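Local coordinates for Pab-dependent poly(a)-specific ribonuclease subunit PAN2 (Neurospora crassa, PDB 4CZX), which serves as the probable catalytic subunit of a deadenylation complex that shortens the poly(A) tails of mRNA, the chain here being its N-terminal WD40 domain, at residues 85-90 against 94-99. Sequence-based numbering, arbitrary orientation. Where two conformers were deposited one is given.
Sequences VIFLGS and YMAARS
Tyr94 O accepts a hydrogen bond from Phe87 N at 2.7 Å, nearly straight (165° at the hydrogen), and also receives a CA-H contact from Ile86. The amide of Tyr94 returns a bond to Phe87 O, and Val85 and Ala96 exchange a second such pair, with Val85 N to Ala96 O at 2.8 Å. The four bonds illustrate how antiparallel strands are locked in register, with Ile86 and Met95 forming the non-hydrogen-bonded pair between the two bonded ones. On the face shared by Val85, Phe87, Tyr94 and Ala96, the side chains of Phe87 and Tyr94 run side by side, pointing the same way, with Phe87 CD1 3.7 Å from Tyr94 CD2. With CG beside its own backbone N (chi1 -51°), the Phe87 ring is directed toward Val85 and Ala96, with Val85 CG1 over one face near the rim and Phe87 CE1 4.1 Å from Ala96 CB. An alanine in place of Phe87 is likely to open a gap between Val85 CG1, Tyr94 CD2 and Ala96 CB, taking away the aromatic neighbour of the tyrosine. Farther on, Arg98 crosses Val85 at about a right angle, its CG 3.8 Å from Val85 CG2, while its guanidinium forms a salt bridge with Asp36 and bonds Val81 O. Strands 85-88 and 93-96 form the central hairpin of a four-stranded antiparallel blade, between strands 77-80 and 102-106, of the WD40 beta-propeller.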
ATOM      1  N   VAL A  85       6.663  -4.441  29.714  1.00 23.98           N
ATOM      2  CA  VAL A  85       7.886  -3.683  29.522  1.00 21.36           C
ATOM      3  C   VAL A  85       7.551  -2.229  29.253  1.00 26.02           C
ATOM      4  O   VAL A  85       6.629  -1.931  28.488  1.00 24.33           O
ATOM      5  CB  VAL A  85       8.706  -4.238  28.350  1.00 24.51           C
ATOM      6  CG1 VAL A  85      10.054  -3.450  28.196  1.00 23.25           C
ATOM      7  CG2 VAL A  85       8.928  -5.735  28.536  1.00 24.81           C
ATOM      8  N   ILE A  86       8.308  -1.326  29.870  1.00 22.37           N
ATOM      9  CA  ILE A  86       8.172   0.097  29.590  1.00 23.02           C
ATOM     10  C   ILE A  86       9.306   0.549  28.668  1.00 23.85           C
ATOM     11  O   ILE A  86      10.477   0.207  28.875  1.00 22.76           O
ATOM     12  CB  ILE A  86       8.157   0.933  30.880  1.00 25.83           C
ATOM     13  CG1 ILE A  86       7.200   0.300  31.904  1.00 28.99           C
ATOM     14  CG2 ILE A  86       7.751   2.380  30.595  1.00 21.98           C
ATOM     15  CD1 ILE A  86       7.169   1.025  33.221  1.00 27.66           C
ATOM     16  N   PHE A  87       8.926   1.276  27.628  1.00 21.61           N
ATOM     17  CA  PHE A  87       9.843   1.712  26.568  1.00 24.96           C
ATOM     18  C   PHE A  87       9.873   3.233  26.508  1.00 23.47           C
ATOM     19  O   PHE A  87       8.816   3.871  26.467  1.00 23.69           O
ATOM     20  CB  PHE A  87       9.402   1.167  25.203  1.00 22.41           C
ATOM     21  CG  PHE A  87       9.145  -0.323  25.174  1.00 25.10           C
ATOM     22  CD1 PHE A  87       7.871  -0.837  25.435  1.00 23.56           C
ATOM     23  CD2 PHE A  87      10.159  -1.196  24.817  1.00 21.75           C
ATOM     24  CE1 PHE A  87       7.621  -2.226  25.380  1.00 25.39           C
ATOM     25  CE2 PHE A  87       9.936  -2.561  24.748  1.00 20.95           C
ATOM     26  CZ  PHE A  87       8.661  -3.092  25.033  1.00 24.21           C
ATOM     27  N   LEU A  88      11.067   3.821  26.471  1.00 20.95           N
ATOM     28  CA  LEU A  88      11.177   5.274  26.409  0.70 22.91           C
ATOM     29  C   LEU A  88      11.758   5.735  25.071  1.00 22.64           C
ATOM     30  O   LEU A  88      12.784   5.234  24.619  1.00 22.92           O
ATOM     31  CB  LEU A  88      12.053   5.825  27.554  0.70 23.54           C
ATOM     32  CG  LEU A  88      12.057   7.362  27.652  0.70 19.22           C
ATOM     33  CD1 LEU A  88      12.108   7.810  29.102  0.70 30.86           C
ATOM     34  CD2 LEU A  88      13.225   8.015  26.886  0.70 28.13           C
ATOM     35  N   GLY A  89      11.081   6.695  24.447  1.00 22.01           N
ATOM     36  CA  GLY A  89      11.609   7.388  23.282  1.00 24.64           C
ATOM     37  C   GLY A  89      11.651   8.867  23.613  1.00 28.57           C
ATOM     38  O   GLY A  89      11.154   9.279  24.665  1.00 24.47           O
ATOM     39  N   SER A  90      12.233   9.674  22.727  1.00 28.20           N
ATOM     40  CA  SER A  90      12.351  11.103  22.984  1.00 26.57           C
ATOM     41  C   SER A  90      11.017  11.813  23.163  1.00 29.66           C
ATOM     42  O   SER A  90      10.948  12.824  23.863  1.00 25.74           O
ATOM     43  CB  SER A  90      13.132  11.782  21.849  1.00 25.53           C
ATOM     44  OG  SER A  90      14.516  11.597  22.063  1.00 29.33           O
ATOM     45  N   TYR A  94       5.963   4.218  26.271  1.00 24.91           N
ATOM     46  CA  TYR A  94       5.080   3.156  25.792  1.00 28.20           C
ATOM     47  C   TYR A  94       5.179   1.963  26.719  1.00 24.81           C
ATOM     48  O   TYR A  94       6.265   1.641  27.197  1.00 25.09           O
ATOM     49  CB  TYR A  94       5.467   2.751  24.366  1.00 26.77           C
ATOM     50  CG  TYR A  94       4.577   1.694  23.744  1.00 25.61           C
ATOM     51  CD1 TYR A  94       3.238   1.957  23.480  1.00 26.63           C
ATOM     52  CD2 TYR A  94       5.089   0.454  23.387  1.00 22.47           C
ATOM     53  CE1 TYR A  94       2.409   0.996  22.896  1.00 32.97           C
ATOM     54  CE2 TYR A  94       4.265  -0.519  22.791  1.00 29.41           C
ATOM     55  CZ  TYR A  94       2.932  -0.239  22.558  1.00 33.19           C
ATOM     56  OH  TYR A  94       2.121  -1.198  21.979  1.00 32.84           O
ATOM     57  N   MET A  95       4.053   1.297  26.967  1.00 23.85           N
ATOM     58  CA  MET A  95       4.083   0.072  27.744  1.00 23.94           C
ATOM     59  C   MET A  95       3.316  -1.034  27.035  1.00 26.56           C
ATOM     60  O   MET A  95       2.209  -0.816  26.553  1.00 29.33           O
ATOM     61  CB  MET A  95       3.496   0.285  29.135  1.00 21.00           C
ATOM     62  CG  MET A  95       3.624  -0.965  29.993  1.00 24.59           C
ATOM     63  SD  MET A  95       3.067  -0.731  31.686  1.00 30.62           S
ATOM     64  CE  MET A  95       3.339  -2.384  32.308  1.00 33.68           C
ATOM     65  N   ALA A  96       3.919  -2.212  26.958  1.00 26.59           N
ATOM     66  CA  ALA A  96       3.285  -3.341  26.290  1.00 28.73           C
ATOM     67  C   ALA A  96       3.625  -4.601  27.057  1.00 29.19           C
ATOM     68  O   ALA A  96       4.640  -4.654  27.747  1.00 23.93           O
ATOM     69  CB  ALA A  96       3.753  -3.450  24.838  1.00 23.34           C
ATOM     70  N   ALA A  97       2.779  -5.612  26.934  1.00 25.61           N
ATOM     71  CA  ALA A  97       3.090  -6.923  27.472  1.00 25.33           C
ATOM     72  C   ALA A  97       4.258  -7.462  26.670  1.00 27.22           C
ATOM     73  O   ALA A  97       4.530  -6.973  25.569  1.00 26.34           O
ATOM     74  CB  ALA A  97       1.871  -7.850  27.389  1.00 26.22           C
ATOM     75  N   ARG A  98       4.939  -8.471  27.197  1.00 25.29           N
ATOM     76  CA  ARG A  98       6.099  -9.037  26.518  1.00 28.13           C
ATOM     77  C   ARG A  98       5.705  -9.740  25.214  1.00 27.70           C
ATOM     78  O   ARG A  98       6.540  -9.933  24.323  1.00 31.84           O
ATOM     79  CB  ARG A  98       6.836  -9.986  27.468  1.00 32.36           C
ATOM     80  CG  ARG A  98       7.504  -9.233  28.617  1.00 27.03           C
ATOM     81  CD  ARG A  98       7.886 -10.130  29.801  1.00 30.05           C
ATOM     82  NE  ARG A  98       8.645  -9.347  30.784  1.00 27.49           N
ATOM     83  CZ  ARG A  98       8.088  -8.635  31.760  1.00 31.36           C
ATOM     84  NH1 ARG A  98       6.763  -8.629  31.915  1.00 27.36           N
ATOM     85  NH2 ARG A  98       8.849  -7.946  32.598  1.00 30.34           N
ATOM     86  N   SER A  99       4.425 -10.102  25.125  1.00 26.57           N
ATOM     87  CA  SER A  99       3.787 -10.601  23.903  1.00 28.84           C
ATOM     88  C   SER A  99       3.769  -9.597  22.750  1.00 31.53           C
ATOM     89  O   SER A  99       3.698  -9.981  21.576  1.00 32.18           O
ATOM     90  CB  SER A  99       2.350 -10.995  24.209  1.00 30.44           C
ATOM     91  OG  SER A  99       1.636  -9.870  24.694  1.00 31.71           O
TER